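PDB 3NSN: chitooligosaccharidolytic beta-N-acetylglucosaminidase from Ostrinia furnacalis, which hydrolyses chitooligosaccharides from their non-reducing ends, releasing one beta-linked N-acetylglucosamine unit at a time, with a preference for shorter substrates. Local coordinates for residues D195-Y200 and S228-F233; G191-T196 and A500-Q505. All blocks are in the same frame, centred on the assembly; numbering follows the deposited sequence.

Interaction 1 (D195-Y200 and S228-F233); sequences DTARNY and SQSFPF. With TMX (2-deoxy-2-(trimethylammonio)-beta-D-glucopyranose), chain B.
R198 reaches Q229 through a chain bent at chi2 (68°), while Q229, its CG anti to its own carbonyl carbon and its chain likewise bent, turns its amide oxygen to meet it. R198 NE donates to Q229 OE1 at 2.9 Å; the oxygen lies in the guanidinium plane, but NE stands 44° above the amide plane, and the bond is bent. The two terminal nitrogens of the guanidinium hold the ligand: R198 NH2 gives TMX O3 a nearly straight bond of 2.7 Å (174°), and R198 NH1 bonds TMX O4 weakly. D195 steadies the arginine, its OD1 lying in the guanidinium plane in a salt bridge with R198 NH1 at 3.1 Å and its OD2 accepting from both A197 N, in an Asx turn, and R198 N. Further along, S230 OG donates to A197 O at 2.6 Å, in the carbonyl plane on a lone pair, and a water donates to both T196 O and S230 OG, adding a bridge through water. P232 CG rests 3.7 Å from T196 O. The contact thus joins the loop between strand 189-195 and helix 203-215 to the one between strand 220-224 and helix 240-245, two successive beta-to-alpha loops of the barrel.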
# COMPACT_ATOMS: atom_id res chain seq x y z
N ASP A 195 -3.19 2.03 -15.51
CA ASP A 195 -4.53 1.79 -15.93
C ASP A 195 -5.49 2.68 -15.15
O ASP A 195 -5.70 2.55 -13.97
CB ASP A 195 -4.82 0.31 -15.86
CG ASP A 195 -6.28 -0.03 -15.89
OD1 ASP A 195 -6.60 -1.15 -15.64
OD2 ASP A 195 -7.12 0.78 -16.16
N THR A 196 -6.03 3.65 -15.84
CA THR A 196 -6.91 4.58 -15.16
C THR A 196 -8.37 4.39 -15.46
O THR A 196 -9.12 5.30 -15.28
CB THR A 196 -6.47 6.07 -15.32
OG1 THR A 196 -6.63 6.50 -16.65
CG2 THR A 196 -5.07 6.26 -14.95
N ALA A 197 -8.74 3.23 -15.97
CA ALA A 197 -10.10 2.93 -16.37
C ALA A 197 -10.80 1.93 -15.47
O ALA A 197 -11.95 2.01 -15.22
CB ALA A 197 -10.11 2.48 -17.82
N ARG A 198 -10.03 0.98 -14.99
CA ARG A 198 -10.46 0.02 -14.02
C ARG A 198 -10.73 0.62 -12.65
O ARG A 198 -11.46 0.11 -11.92
CB ARG A 198 -9.57 -1.22 -13.99
CG ARG A 198 -9.99 -2.29 -14.98
CD ARG A 198 -9.82 -1.92 -16.45
NE ARG A 198 -9.88 -3.08 -17.31
CZ ARG A 198 -8.84 -3.79 -17.71
NH1 ARG A 198 -7.61 -3.44 -17.41
NH2 ARG A 198 -9.03 -4.84 -18.46
N ASN A 199 -10.03 1.68 -12.33
CA ASN A 199 -10.26 2.53 -11.20
C ASN A 199 -9.66 3.90 -11.55
O ASN A 199 -8.72 3.97 -12.32
CB ASN A 199 -9.68 1.94 -9.91
CG ASN A 199 -10.62 1.01 -9.18
OD1 ASN A 199 -11.70 1.38 -8.82
ND2 ASN A 199 -10.20 -0.16 -8.93
N TYR A 200 -10.24 4.95 -11.04
CA TYR A 200 -9.76 6.30 -11.24
C TYR A 200 -8.54 6.67 -10.38
O TYR A 200 -8.40 6.27 -9.28
CB TYR A 200 -10.88 7.31 -11.04
CG TYR A 200 -10.57 8.72 -11.38
CD1 TYR A 200 -10.23 9.59 -10.41
CD2 TYR A 200 -10.59 9.18 -12.65
CE1 TYR A 200 -9.97 10.83 -10.66
CE2 TYR A 200 -10.33 10.44 -12.92
CZ TYR A 200 -10.00 11.27 -11.92
OH TYR A 200 -9.73 12.52 -12.16
N SER A 228 -13.38 -1.20 -20.71
CA SER A 228 -14.79 -1.54 -20.63
C SER A 228 -15.52 -0.95 -19.41
O SER A 228 -16.66 -0.60 -19.49
CB SER A 228 -14.98 -3.04 -20.76
OG SER A 228 -14.43 -3.74 -19.70
N GLN A 229 -14.80 -0.87 -18.30
CA GLN A 229 -15.25 -0.34 -17.04
C GLN A 229 -15.59 1.16 -16.96
O GLN A 229 -16.44 1.53 -16.24
CB GLN A 229 -14.33 -0.75 -15.91
CG GLN A 229 -14.31 -2.20 -15.57
CD GLN A 229 -13.33 -3.04 -16.37
OE1 GLN A 229 -12.77 -2.61 -17.32
NE2 GLN A 229 -13.20 -4.26 -16.00
N SER A 230 -14.85 1.99 -17.66
CA SER A 230 -15.06 3.42 -17.68
C SER A 230 -14.41 4.17 -18.84
O SER A 230 -13.53 3.69 -19.42
CB SER A 230 -14.63 4.05 -16.37
OG SER A 230 -13.28 4.03 -16.23
N PHE A 231 -14.87 5.37 -19.12
CA PHE A 231 -14.30 6.25 -20.11
C PHE A 231 -14.11 7.63 -19.47
O PHE A 231 -14.98 8.44 -19.54
CB PHE A 231 -15.23 6.32 -21.30
CG PHE A 231 -14.63 6.84 -22.56
CD1 PHE A 231 -14.56 6.05 -23.66
CD2 PHE A 231 -14.19 8.11 -22.67
CE1 PHE A 231 -14.06 6.52 -24.82
CE2 PHE A 231 -13.67 8.56 -23.86
CZ PHE A 231 -13.62 7.78 -24.90
N PRO A 232 -13.00 7.81 -18.76
CA PRO A 232 -12.64 9.06 -18.11
C PRO A 232 -12.15 10.18 -19.02
O PRO A 232 -12.21 11.29 -18.66
CB PRO A 232 -11.56 8.63 -17.12
CG PRO A 232 -11.08 7.49 -17.56
CD PRO A 232 -12.13 6.74 -18.27
N PHE A 233 -11.62 9.86 -20.18
CA PHE A 233 -11.07 10.84 -21.07
C PHE A 233 -12.13 11.81 -21.60
O PHE A 233 -13.10 11.41 -22.14
CB PHE A 233 -10.31 10.16 -22.21
CG PHE A 233 -9.79 11.10 -23.26
CD1 PHE A 233 -10.18 10.99 -24.55
CD2 PHE A 233 -8.92 12.08 -22.96
CE1 PHE A 233 -9.73 11.83 -25.48
CE2 PHE A 233 -8.45 12.91 -23.92
CZ PHE A 233 -8.87 12.80 -25.16
C1 TMX B . -5.00 -9.23 -18.74
C2 TMX B . -5.24 -8.01 -19.71
N2 TMX B . -4.14 -7.78 -20.71
C3 TMX B . -5.68 -6.73 -18.92
O3 TMX B . -6.92 -6.22 -19.45
C4 TMX B . -5.85 -6.99 -17.42
O4 TMX B . -6.11 -5.74 -16.76
C5 TMX B . -4.56 -7.62 -16.86
O5 TMX B . -4.23 -8.87 -17.54
C6 TMX B . -4.69 -7.90 -15.37
O6 TMX B . -3.42 -8.32 -14.86
C7 TMX B . -4.06 -8.88 -21.66
C8 TMX B . -2.81 -7.62 -20.11
C9 TMX B . -4.40 -6.57 -21.51
O HOH W 1 -11.93 5.89 -14.53
O HOH W 2 -11.97 -5.16 -19.07

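Interaction 2 (G191-T196 and A500-Q505); sequences GILLDT and ALWSEQ. With TMX (2-deoxy-2-(trimethylammonio)-beta-D-glucopyranose), chain B.
L193 and W502 form the apolar centre: L193 CD2 sits over the six-membered ring, 4.2 Å from its centroid and 4° off the normal, a CH-pi contact, and CD1 lies beside CZ2. With CG anti to the backbone N, L193 extends its branches to this ring face, while its CB meets A500 CB. L194 and L501 lie side by side on the other face of the sheet, away from L193 and A500, L194 CD1 to L501 CD2 at 4.1 Å. The opposite face of the indole carries TMX, with C5 and O4 above it, so the ring is sandwiched between leucine and sugar. A smaller residue such as an alanine here would probably leave L193 CD2 without its aromatic partner and the sugar without the surface it rests on.

Outward, parallel strand pairing takes over, L501 N donating to L193 O and D195 N to L501 O. Just past the end of strand 494-501, S503 holds D195, the last residue of its strand, by two bonds: S503 OG gives D195 O a 2.6 Å bond on a lone pair, and S503 N reaches D195 OD1 at 3.1 Å from 50° above the carboxylate plane, OD2 being taken by A197 N. OD1 also stands at the edge of the indole. At the sugar side, E504 OE2 accepts from TMX O4 at 2.6 Å. E504 OE1 lies 4.4 Å from D195 OD1; two carboxylates this near would probably disfavour each other's charge, an effect probably eased by R198 NH1, in a long, weak ion pair with E504. An aromatic ring face with a carboxylate acceptor beside it suits a sugar that offers both C-H groups and O4.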
# COMPACT_ATOMS: atom_id res chain seq x y z
N GLY A 191 9.42 2.61 -19.11
CA GLY A 191 8.10 2.97 -18.75
C GLY A 191 7.36 2.26 -17.67
O GLY A 191 7.75 1.30 -17.14
N ILE A 192 6.25 2.87 -17.36
CA ILE A 192 5.24 2.38 -16.47
C ILE A 192 3.92 2.51 -17.17
O ILE A 192 3.64 3.52 -17.74
CB ILE A 192 5.22 3.16 -15.17
CG1 ILE A 192 6.53 2.96 -14.40
CG2 ILE A 192 4.06 2.78 -14.35
CD1 ILE A 192 6.58 3.70 -13.22
N LEU A 193 3.13 1.46 -17.12
CA LEU A 193 1.78 1.50 -17.61
C LEU A 193 0.80 1.74 -16.46
O LEU A 193 0.78 1.06 -15.50
CB LEU A 193 1.44 0.22 -18.34
CG LEU A 193 0.05 0.13 -18.93
CD1 LEU A 193 -0.06 -0.91 -19.90
CD2 LEU A 193 -0.96 -0.14 -17.88
N LEU A 194 -0.03 2.75 -16.59
CA LEU A 194 -1.02 3.03 -15.59
C LEU A 194 -2.43 2.90 -16.12
O LEU A 194 -2.81 3.56 -17.02
CB LEU A 194 -0.82 4.42 -15.07
CG LEU A 194 -1.68 4.76 -13.90
CD1 LEU A 194 -1.31 3.84 -12.79
CD2 LEU A 194 -1.48 6.16 -13.53
N ASP A 195 -3.19 2.03 -15.51
CA ASP A 195 -4.53 1.79 -15.93
C ASP A 195 -5.49 2.68 -15.15
O ASP A 195 -5.70 2.55 -13.97
CB ASP A 195 -4.82 0.31 -15.86
CG ASP A 195 -6.28 -0.03 -15.89
OD1 ASP A 195 -6.60 -1.15 -15.64
OD2 ASP A 195 -7.12 0.78 -16.16
N THR A 196 -6.03 3.65 -15.84
CA THR A 196 -6.91 4.58 -15.16
C THR A 196 -8.37 4.39 -15.46
O THR A 196 -9.12 5.30 -15.28
CB THR A 196 -6.47 6.07 -15.32
OG1 THR A 196 -6.63 6.50 -16.65
CG2 THR A 196 -5.07 6.26 -14.95
N ALA A 500 3.81 -2.90 -15.54
CA ALA A 500 2.39 -2.73 -15.68
C ALA A 500 1.60 -2.72 -14.39
O ALA A 500 1.64 -3.62 -13.65
CB ALA A 500 1.85 -3.75 -16.58
N LEU A 501 0.85 -1.67 -14.18
CA LEU A 501 -0.10 -1.62 -13.11
C LEU A 501 -1.51 -1.51 -13.66
O LEU A 501 -2.04 -0.45 -13.92
CB LEU A 501 0.22 -0.47 -12.19
CG LEU A 501 -0.67 -0.18 -11.02
CD1 LEU A 501 -0.84 -1.35 -10.22
CD2 LEU A 501 -0.08 0.92 -10.23
N TRP A 502 -2.11 -2.66 -13.83
CA TRP A 502 -3.50 -2.78 -14.14
C TRP A 502 -4.23 -2.50 -12.80
O TRP A 502 -3.73 -2.77 -11.76
CB TRP A 502 -3.79 -4.14 -14.68
CG TRP A 502 -3.05 -4.43 -15.89
CD1 TRP A 502 -2.02 -5.21 -15.99
CD2 TRP A 502 -3.30 -3.94 -17.18
NE1 TRP A 502 -1.55 -5.23 -17.22
CE2 TRP A 502 -2.34 -4.46 -18.00
CE3 TRP A 502 -4.25 -3.09 -17.73
CZ2 TRP A 502 -2.30 -4.20 -19.36
CZ3 TRP A 502 -4.20 -2.80 -19.05
CH2 TRP A 502 -3.25 -3.37 -19.87
N SER A 503 -5.40 -1.94 -12.89
CA SER A 503 -6.06 -1.37 -11.77
C SER A 503 -7.35 -1.96 -11.24
O SER A 503 -8.09 -1.31 -10.57
CB SER A 503 -6.17 0.12 -12.00
OG SER A 503 -4.95 0.67 -12.27
N GLU A 504 -7.58 -3.21 -11.53
CA GLU A 504 -8.73 -3.89 -11.06
C GLU A 504 -8.70 -3.81 -9.55
O GLU A 504 -9.69 -3.74 -8.96
CB GLU A 504 -8.77 -5.32 -11.54
CG GLU A 504 -9.10 -5.49 -13.00
CD GLU A 504 -7.89 -5.53 -13.92
OE1 GLU A 504 -6.85 -5.08 -13.58
OE2 GLU A 504 -8.04 -5.97 -15.02
N GLN A 505 -7.52 -3.82 -8.99
CA GLN A 505 -7.28 -3.75 -7.59
C GLN A 505 -6.32 -2.66 -7.19
O GLN A 505 -5.55 -2.86 -6.32
CB GLN A 505 -6.80 -5.07 -7.11
CG GLN A 505 -7.81 -6.13 -7.27
CD GLN A 505 -7.31 -7.45 -6.91
OE1 GLN A 505 -6.68 -8.05 -7.66
NE2 GLN A 505 -7.59 -7.90 -5.74
C1 TMX B . -5.00 -9.23 -18.74
C2 TMX B . -5.24 -8.01 -19.71
N2 TMX B . -4.14 -7.78 -20.71
C3 TMX B . -5.68 -6.73 -18.92
O3 TMX B . -6.92 -6.22 -19.45
C4 TMX B . -5.85 -6.99 -17.42
O4 TMX B . -6.11 -5.74 -16.76
C5 TMX B . -4.56 -7.62 -16.86
O5 TMX B . -4.23 -8.87 -17.54
C6 TMX B . -4.69 -7.90 -15.37
O6 TMX B . -3.42 -8.32 -14.86
C7 TMX B . -4.06 -8.88 -21.66
C8 TMX B . -2.81 -7.62 -20.11
C9 TMX B . -4.40 -6.57 -21.51

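Interactions 1 and 2 have centres 10 Å apart and share D195 and T196, where strand 189-195 runs out into its loop. That first strand of the eight-stranded parallel barrel in the catalytic domain neighbours both 220-224, the second, and 494-501, the last. Residues 191-200 therefore come first in the chain, 228-233 follow 28 residues later, and 500-505 return some 270 residues further on to close the ring. The two contacts also touch directly: N199 ND2 lies 2.9 Å from S503 O, a probable hydrogen bond. Both contribute to the TMX site, and both reach the second subunit of the homodimer, so barrel closure, sugar binding and subunit packing converge here.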